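Local coordinates for Serine/threonine protein kinase (Mycobacterium tuberculosis, PDB 4ESQ) that probably phosphorylates serine and threonine residues of proteins as a membrane receptor kinase, this chain being its extracellular sensor domain, at residues 65-74 against 86-94; 99-110 against 157-166. All blocks are in the same frame, centred on the assembly; numbering follows the deposited sequence.

Contact 1. Residues 65-74 against 86-94; sequences TGYTAINGLI and VNQAVVAFP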
# COMPACT_ATOMS: atom_id res chain seq x y z
N THR A 65 -6.75 -2.67 -15.26
CA THR A 65 -7.47 -1.57 -14.62
C THR A 65 -7.34 -0.22 -15.32
O THR A 65 -8.01 0.75 -14.94
CB THR A 65 -6.99 -1.35 -13.19
OG1 THR A 65 -5.61 -0.97 -13.22
CG2 THR A 65 -7.17 -2.63 -12.37
N GLY A 66 -6.47 -0.13 -16.31
CA GLY A 66 -6.31 1.10 -17.06
C GLY A 66 -5.27 2.07 -16.50
O GLY A 66 -5.11 3.18 -17.03
N TYR A 67 -4.55 1.65 -15.47
CA TYR A 67 -3.52 2.52 -14.89
C TYR A 67 -2.48 2.85 -15.96
O TYR A 67 -2.23 2.06 -16.86
CB TYR A 67 -2.86 1.86 -13.68
CG TYR A 67 -1.80 0.84 -14.03
CD1 TYR A 67 -2.14 -0.49 -14.26
CD2 TYR A 67 -0.46 1.20 -14.13
CE1 TYR A 67 -1.17 -1.43 -14.58
CE2 TYR A 67 0.52 0.26 -14.45
CZ TYR A 67 0.15 -1.05 -14.68
OH TYR A 67 1.10 -2.01 -14.99
N THR A 68 -1.88 4.03 -15.85
CA THR A 68 -0.91 4.46 -16.86
C THR A 68 0.52 4.49 -16.33
O THR A 68 1.48 4.38 -17.11
CB THR A 68 -1.29 5.83 -17.42
OG1 THR A 68 -1.33 6.78 -16.35
CG2 THR A 68 -2.66 5.75 -18.08
N ALA A 69 0.67 4.64 -15.02
CA ALA A 69 2.00 4.75 -14.43
C ALA A 69 1.94 4.50 -12.93
O ALA A 69 0.91 4.71 -12.31
CB ALA A 69 2.60 6.12 -14.71
N ILE A 70 3.05 4.03 -12.37
CA ILE A 70 3.15 3.81 -10.93
C ILE A 70 4.51 4.32 -10.44
O ILE A 70 5.53 4.15 -11.12
CB ILE A 70 2.94 2.30 -10.57
CG1 ILE A 70 3.17 2.03 -9.07
CG2 ILE A 70 3.83 1.41 -11.43
CD1 ILE A 70 4.62 1.67 -8.69
N ASN A 71 4.51 4.97 -9.29
CA ASN A 71 5.77 5.37 -8.66
C ASN A 71 5.73 5.04 -7.18
O ASN A 71 4.78 5.39 -6.48
CB ASN A 71 6.04 6.87 -8.87
CG ASN A 71 7.50 7.24 -8.63
OD1 ASN A 71 7.89 7.62 -7.52
ND2 ASN A 71 8.32 7.15 -9.68
N GLY A 72 6.76 4.34 -6.71
CA GLY A 72 6.78 3.93 -5.31
C GLY A 72 8.16 3.90 -4.68
O GLY A 72 9.18 4.05 -5.36
N LEU A 73 8.17 3.69 -3.37
CA LEU A 73 9.41 3.58 -2.59
C LEU A 73 9.22 2.62 -1.43
O LEU A 73 8.17 2.61 -0.78
CB LEU A 73 9.80 4.94 -2.02
CG LEU A 73 10.45 5.99 -2.92
CD1 LEU A 73 10.58 7.31 -2.15
CD2 LEU A 73 11.81 5.50 -3.44
N ILE A 74 10.25 1.82 -1.15
CA ILE A 74 10.24 0.97 0.03
C ILE A 74 11.31 1.48 0.97
O ILE A 74 12.44 1.70 0.54
CB ILE A 74 10.50 -0.49 -0.35
CG1 ILE A 74 9.26 -1.05 -1.04
CG2 ILE A 74 10.83 -1.29 0.89
CD1 ILE A 74 9.47 -2.39 -1.69
N VAL A 86 8.11 0.39 5.18
CA VAL A 86 7.01 1.06 4.49
C VAL A 86 7.15 0.89 2.99
O VAL A 86 8.23 1.11 2.44
CB VAL A 86 6.98 2.56 4.82
CG1 VAL A 86 6.10 3.33 3.81
CG2 VAL A 86 6.52 2.78 6.25
N ASN A 87 6.06 0.51 2.34
CA ASN A 87 5.98 0.52 0.89
C ASN A 87 4.88 1.52 0.54
O ASN A 87 3.71 1.31 0.89
CB ASN A 87 5.63 -0.87 0.35
CG ASN A 87 5.73 -0.97 -1.18
OD1 ASN A 87 5.87 0.02 -1.89
ND2 ASN A 87 5.65 -2.20 -1.69
N GLN A 88 5.26 2.62 -0.09
CA GLN A 88 4.30 3.65 -0.49
C GLN A 88 4.34 3.80 -1.99
O GLN A 88 5.40 3.84 -2.59
CB GLN A 88 4.62 5.00 0.18
CG GLN A 88 6.09 5.39 0.11
CD GLN A 88 6.32 6.87 0.43
OE1 GLN A 88 5.40 7.69 0.36
NE2 GLN A 88 7.55 7.21 0.75
N ALA A 89 3.16 3.87 -2.60
CA ALA A 89 3.08 4.00 -4.05
C ALA A 89 1.89 4.86 -4.45
O ALA A 89 0.87 4.89 -3.77
CB ALA A 89 2.97 2.64 -4.69
N VAL A 90 2.05 5.55 -5.58
CA VAL A 90 0.96 6.26 -6.21
C VAL A 90 0.80 5.77 -7.64
O VAL A 90 1.78 5.49 -8.34
CB VAL A 90 1.17 7.78 -6.19
CG1 VAL A 90 0.92 8.30 -4.78
CG2 VAL A 90 2.59 8.12 -6.64
N VAL A 91 -0.44 5.66 -8.08
CA VAL A 91 -0.73 5.07 -9.37
C VAL A 91 -1.62 6.04 -10.15
O VAL A 91 -2.68 6.44 -9.66
CB VAL A 91 -1.43 3.71 -9.23
CG1 VAL A 91 -1.70 3.11 -10.60
CG2 VAL A 91 -0.59 2.75 -8.36
N ALA A 92 -1.18 6.42 -11.34
CA ALA A 92 -1.94 7.35 -12.18
C ALA A 92 -2.90 6.59 -13.07
O ALA A 92 -2.57 5.52 -13.59
CB ALA A 92 -1.00 8.19 -13.02
N PHE A 93 -4.08 7.16 -13.25
CA PHE A 93 -5.08 6.65 -14.18
C PHE A 93 -5.46 7.80 -15.11
O PHE A 93 -5.17 8.95 -14.82
CB PHE A 93 -6.32 6.19 -13.41
CG PHE A 93 -6.11 4.92 -12.65
CD1 PHE A 93 -5.48 4.92 -11.41
CD2 PHE A 93 -6.55 3.71 -13.17
CE1 PHE A 93 -5.29 3.74 -10.71
CE2 PHE A 93 -6.36 2.53 -12.48
CZ PHE A 93 -5.73 2.54 -11.24
N PRO A 94 -6.09 7.48 -16.25
CA PRO A 94 -6.44 8.54 -17.20
C PRO A 94 -7.45 9.53 -16.63
O PRO A 94 -7.40 10.72 -16.96
CB PRO A 94 -7.04 7.78 -18.38
CG PRO A 94 -6.50 6.40 -18.25
CD PRO A 94 -6.33 6.14 -16.79
O HOH W 1 8.90 4.57 1.45
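Phe93 and Tyr67 meet where two antiparallel strands run out into loops. Followed outward from its CB, Phe93 sets its CG near Tyr67 CA, and CD2 comes 3.7 Å from Tyr67 N. CE2 lies farther along the same edge, with Thr65 O in the plane of the ring at 3.5 Å from it. At the tip, CZ faces Tyr67 CB, whose methylene sits over one face, 4.0 Å from the centroid of the Phe93 ring, as a CH-pi contact. A chi1 of -73° places Phe93 CG beside its own backbone N and turns the ring against residues 65-67; Ala99 and Phe102 of helix 96-111 also touch it.

Tyr67 CB also meets Val91, whose CG1 approaches to 3.5 Å. That branch stands anti to the backbone N (chi1 -179°), while CG2 packs against Ile70 CG1. Ala92 O receives the straight bond from Thr68 N at 2.8 Å (173° at the hydrogen) and a weak second one from Thr68 OG1. From there the strands are laced by paired backbone bonds at Asn71 with Val90 and Leu73 with Gln88. Gly72 brings its CA to 3.9 Å from Ala89 CA, the closest CA pair of the hairpin register. Near the far end, Ile74 CG1 lies across the amide of Asn87, 3.5 Å from its CG. Gln88 gives its OE1 to the backbone N of Leu15, and its NE2 reaches a water that bonds weakly to Leu73 O. Ile70, Ala89 and Val91 line one face, Asn71, Gln88 and Val90 the other, and helix 179-192 covers Gln88 and Val90. This is an antiparallel beta hairpin, strands 69-76 and 84-92, within the sheet of the PknH-like extracellular domain.

Contact 2. Residues 99-110 against 157-166; sequences ARAFVQTSADKW and RAMSVANNVV
Met159 reaches from strand 154-162 to helix 96-111, which packs along this strand on one face of the antiparallel sheet of this alpha/beta sensor domain, running roughly antiparallel to it. Its chain is extended through chi1 and chi2, then bends at chi3 (-67°), turning the methyl toward Phe102: CE lies 3.5 Å from Phe102 CE2. The sulfur stands oblique to that ring, 4.7 Å from its centroid, as a Met-aromatic contact, and is also close to Ser106 on the next turn of the helix. The Phe102 ring also stacks with Tyr62.

Toward the start of the helix, Val103 puts CG2 among Val161, Val166 and the sulfur of Met159, the distance to Val161 CB being 3.8 Å. Ala99 CB touches both Val161 CG2 and Asn164 C in the type II' turn from Ala162 to Val165. With chi1 at 45°, Val161 has CG1 between its backbone N and carbonyl carbon, and this branch sits over the centre of one face of the Arg100 guanidinium. Arg100 bends at chi2 to lie there, and its NE reaches Asn163 O through a water.

At the other end Arg157, folded at chi2 and chi3, presents a guanidinium face to the Trp110 edge, the two planes 67° apart. Its NH2 also bonds Gly52 O and makes a salt bridge to Asp168, while Trp110 CZ2 touches that same NH2 at 3.5 Å.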
# COMPACT_ATOMS: atom_id res chain seq x y z
N ALA A 99 -9.70 5.72 -11.57
CA ALA A 99 -9.03 5.64 -10.28
C ALA A 99 -10.02 5.22 -9.19
O ALA A 99 -9.75 4.32 -8.39
CB ALA A 99 -8.38 6.97 -9.92
N ARG A 100 -11.18 5.87 -9.15
CA ARG A 100 -12.18 5.53 -8.14
C ARG A 100 -12.71 4.10 -8.30
O ARG A 100 -12.94 3.40 -7.32
CB ARG A 100 -13.34 6.53 -8.19
CG ARG A 100 -12.88 7.95 -8.01
CD ARG A 100 -13.48 8.60 -6.79
NE ARG A 100 -12.65 9.70 -6.33
CZ ARG A 100 -12.73 10.25 -5.12
NH1 ARG A 100 -11.91 11.24 -4.80
NH2 ARG A 100 -13.62 9.79 -4.24
N ALA A 101 -12.91 3.67 -9.54
CA ALA A 101 -13.42 2.34 -9.80
C ALA A 101 -12.46 1.28 -9.24
O ALA A 101 -12.89 0.25 -8.72
CB ALA A 101 -13.63 2.13 -11.29
N PHE A 102 -11.16 1.55 -9.35
CA PHE A 102 -10.18 0.59 -8.84
C PHE A 102 -10.23 0.48 -7.31
O PHE A 102 -10.11 -0.61 -6.76
CB PHE A 102 -8.75 0.92 -9.29
CG PHE A 102 -7.72 0.02 -8.65
CD1 PHE A 102 -7.59 -1.30 -9.06
CD2 PHE A 102 -6.93 0.47 -7.61
CE1 PHE A 102 -6.67 -2.15 -8.45
CE2 PHE A 102 -6.00 -0.35 -7.01
CZ PHE A 102 -5.86 -1.67 -7.42
N VAL A 103 -10.40 1.61 -6.63
CA VAL A 103 -10.52 1.57 -5.18
C VAL A 103 -11.80 0.87 -4.76
O VAL A 103 -11.82 0.13 -3.78
CB VAL A 103 -10.43 2.99 -4.54
CG1 VAL A 103 -10.53 2.90 -3.03
CG2 VAL A 103 -9.13 3.65 -4.94
N GLN A 104 -12.88 1.07 -5.51
CA GLN A 104 -14.12 0.38 -5.21
C GLN A 104 -13.93 -1.13 -5.36
O GLN A 104 -14.38 -1.92 -4.52
CB GLN A 104 -15.25 0.88 -6.11
CG GLN A 104 -16.60 0.29 -5.73
CD GLN A 104 -17.06 0.80 -4.38
OE1 GLN A 104 -17.08 2.01 -4.12
NE2 GLN A 104 -17.43 -0.12 -3.50
N THR A 105 -13.25 -1.53 -6.43
CA THR A 105 -12.98 -2.94 -6.63
C THR A 105 -12.15 -3.46 -5.48
O THR A 105 -12.41 -4.54 -4.95
CB THR A 105 -12.24 -3.20 -7.95
OG1 THR A 105 -13.14 -2.99 -9.05
CG2 THR A 105 -11.74 -4.62 -8.00
N SER A 106 -11.13 -2.70 -5.09
CA SER A 106 -10.29 -3.11 -3.98
C SER A 106 -11.11 -3.30 -2.71
O SER A 106 -10.93 -4.27 -1.98
CB SER A 106 -9.16 -2.11 -3.75
OG SER A 106 -8.29 -2.09 -4.87
N ALA A 107 -12.02 -2.37 -2.45
CA ALA A 107 -12.88 -2.49 -1.28
C ALA A 107 -13.68 -3.80 -1.31
O ALA A 107 -13.80 -4.48 -0.29
CB ALA A 107 -13.79 -1.28 -1.16
N ASP A 108 -14.22 -4.17 -2.48
CA ASP A 108 -14.92 -5.45 -2.59
C ASP A 108 -14.04 -6.63 -2.25
O ASP A 108 -14.46 -7.55 -1.55
CB ASP A 108 -15.50 -5.70 -3.99
CG ASP A 108 -15.84 -7.19 -4.23
OD1 ASP A 108 -16.90 -7.65 -3.75
OD2 ASP A 108 -15.05 -7.91 -4.89
N LYS A 109 -12.82 -6.63 -2.78
CA LYS A 109 -11.93 -7.75 -2.55
C LYS A 109 -11.49 -7.79 -1.10
O LYS A 109 -11.47 -8.86 -0.49
CB LYS A 109 -10.72 -7.70 -3.49
CG LYS A 109 -11.11 -7.90 -4.97
CD LYS A 109 -9.90 -7.86 -5.88
CE LYS A 109 -10.26 -8.30 -7.30
NZ LYS A 109 -9.08 -8.29 -8.21
N TRP A 110 -11.14 -6.64 -0.52
CA TRP A 110 -10.62 -6.66 0.84
C TRP A 110 -11.68 -7.14 1.83
O TRP A 110 -11.36 -7.78 2.84
CB TRP A 110 -10.09 -5.29 1.28
CG TRP A 110 -8.88 -4.79 0.54
CD1 TRP A 110 -8.37 -5.26 -0.65
CD2 TRP A 110 -8.04 -3.70 0.94
NE1 TRP A 110 -7.26 -4.52 -1.00
CE2 TRP A 110 -7.03 -3.56 -0.04
CE3 TRP A 110 -8.02 -2.85 2.05
CZ2 TRP A 110 -6.03 -2.59 0.04
CZ3 TRP A 110 -7.02 -1.89 2.13
CH2 TRP A 110 -6.05 -1.76 1.13
N ARG A 157 -2.51 -2.02 5.66
CA ARG A 157 -2.69 -1.61 4.28
C ARG A 157 -3.62 -0.40 4.26
O ARG A 157 -4.60 -0.34 5.01
CB ARG A 157 -3.31 -2.75 3.45
CG ARG A 157 -2.37 -3.92 3.17
CD ARG A 157 -1.39 -3.60 2.06
NE ARG A 157 -1.98 -3.65 0.72
CZ ARG A 157 -2.21 -2.59 -0.05
NH1 ARG A 157 -1.92 -1.37 0.39
NH2 ARG A 157 -2.74 -2.75 -1.26
N ALA A 158 -3.31 0.58 3.41
CA ALA A 158 -4.24 1.69 3.21
C ALA A 158 -4.29 2.02 1.74
O ALA A 158 -3.26 2.04 1.06
CB ALA A 158 -3.81 2.91 4.00
N MET A 159 -5.49 2.27 1.24
CA MET A 159 -5.65 2.72 -0.14
C MET A 159 -6.62 3.88 -0.16
O MET A 159 -7.63 3.86 0.55
CB MET A 159 -6.17 1.60 -1.04
CG MET A 159 -6.40 2.03 -2.49
SD MET A 159 -6.90 0.65 -3.55
CE MET A 159 -5.41 -0.34 -3.54
N SER A 160 -6.31 4.88 -0.95
CA SER A 160 -7.22 6.00 -1.14
C SER A 160 -7.10 6.49 -2.58
O SER A 160 -6.32 5.96 -3.37
CB SER A 160 -6.92 7.13 -0.15
OG SER A 160 -8.04 8.01 -0.00
N VAL A 161 -7.90 7.50 -2.91
CA VAL A 161 -7.87 8.08 -4.24
C VAL A 161 -8.13 9.56 -4.11
O VAL A 161 -8.95 9.99 -3.29
CB VAL A 161 -8.91 7.42 -5.16
CG1 VAL A 161 -10.25 7.28 -4.45
CG2 VAL A 161 -9.06 8.22 -6.46
N ALA A 162 -7.40 10.34 -4.90
CA ALA A 162 -7.66 11.77 -5.03
C ALA A 162 -7.37 12.11 -6.48
O ALA A 162 -6.38 11.65 -7.04
CB ALA A 162 -6.77 12.56 -4.11
N ASN A 163 -8.24 12.91 -7.10
CA ASN A 163 -8.08 13.20 -8.52
C ASN A 163 -7.98 11.88 -9.29
O ASN A 163 -8.79 10.98 -9.06
CB ASN A 163 -6.84 14.08 -8.76
CG ASN A 163 -6.96 14.94 -10.01
OD1 ASN A 163 -7.73 14.63 -10.92
ND2 ASN A 163 -6.17 16.01 -10.07
N ASN A 164 -7.00 11.76 -10.18
CA ASN A 164 -6.82 10.55 -10.98
C ASN A 164 -5.77 9.61 -10.40
O ASN A 164 -5.23 8.76 -11.11
CB ASN A 164 -6.41 10.91 -12.41
CG ASN A 164 -5.11 11.67 -12.45
OD1 ASN A 164 -4.90 12.60 -11.67
ND2 ASN A 164 -4.22 11.28 -13.35
N VAL A 165 -5.46 9.78 -9.11
CA VAL A 165 -4.34 9.06 -8.51
C VAL A 165 -4.80 8.15 -7.39
O VAL A 165 -5.51 8.59 -6.48
CB VAL A 165 -3.28 10.03 -7.95
CG1 VAL A 165 -2.14 9.26 -7.24
CG2 VAL A 165 -2.73 10.91 -9.05
N VAL A 166 -4.41 6.88 -7.46
CA VAL A 166 -4.64 5.94 -6.37
C VAL A 166 -3.42 5.89 -5.46
O VAL A 166 -2.28 5.82 -5.93
CB VAL A 166 -4.96 4.54 -6.89
CG1 VAL A 166 -4.94 3.52 -5.73
CG2 VAL A 166 -6.31 4.53 -7.60
O HOH W 2 -11.15 11.44 -7.66

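Contact 1 closes before contact 2 opens: strand 84-92 leads almost directly into helix 96-111, so the hairpin and a helix that packs on the sheet are consecutive in the chain. Their centres lie about 11 Å apart, and the two meet in the same sheet, where strand 165-173 stands between strands 84-92 and 154-162. Probable backbone hydrogen bonds join Val91 N to Val166 O (2.8 Å) and Phe93 N to Asn164 O (2.9 Å). Thr65 CG2 also packs on Phe102 CD1, so hairpin, helix and strand pair 154-162/165-173 belong to one packed unit of the extracellular sensor domain.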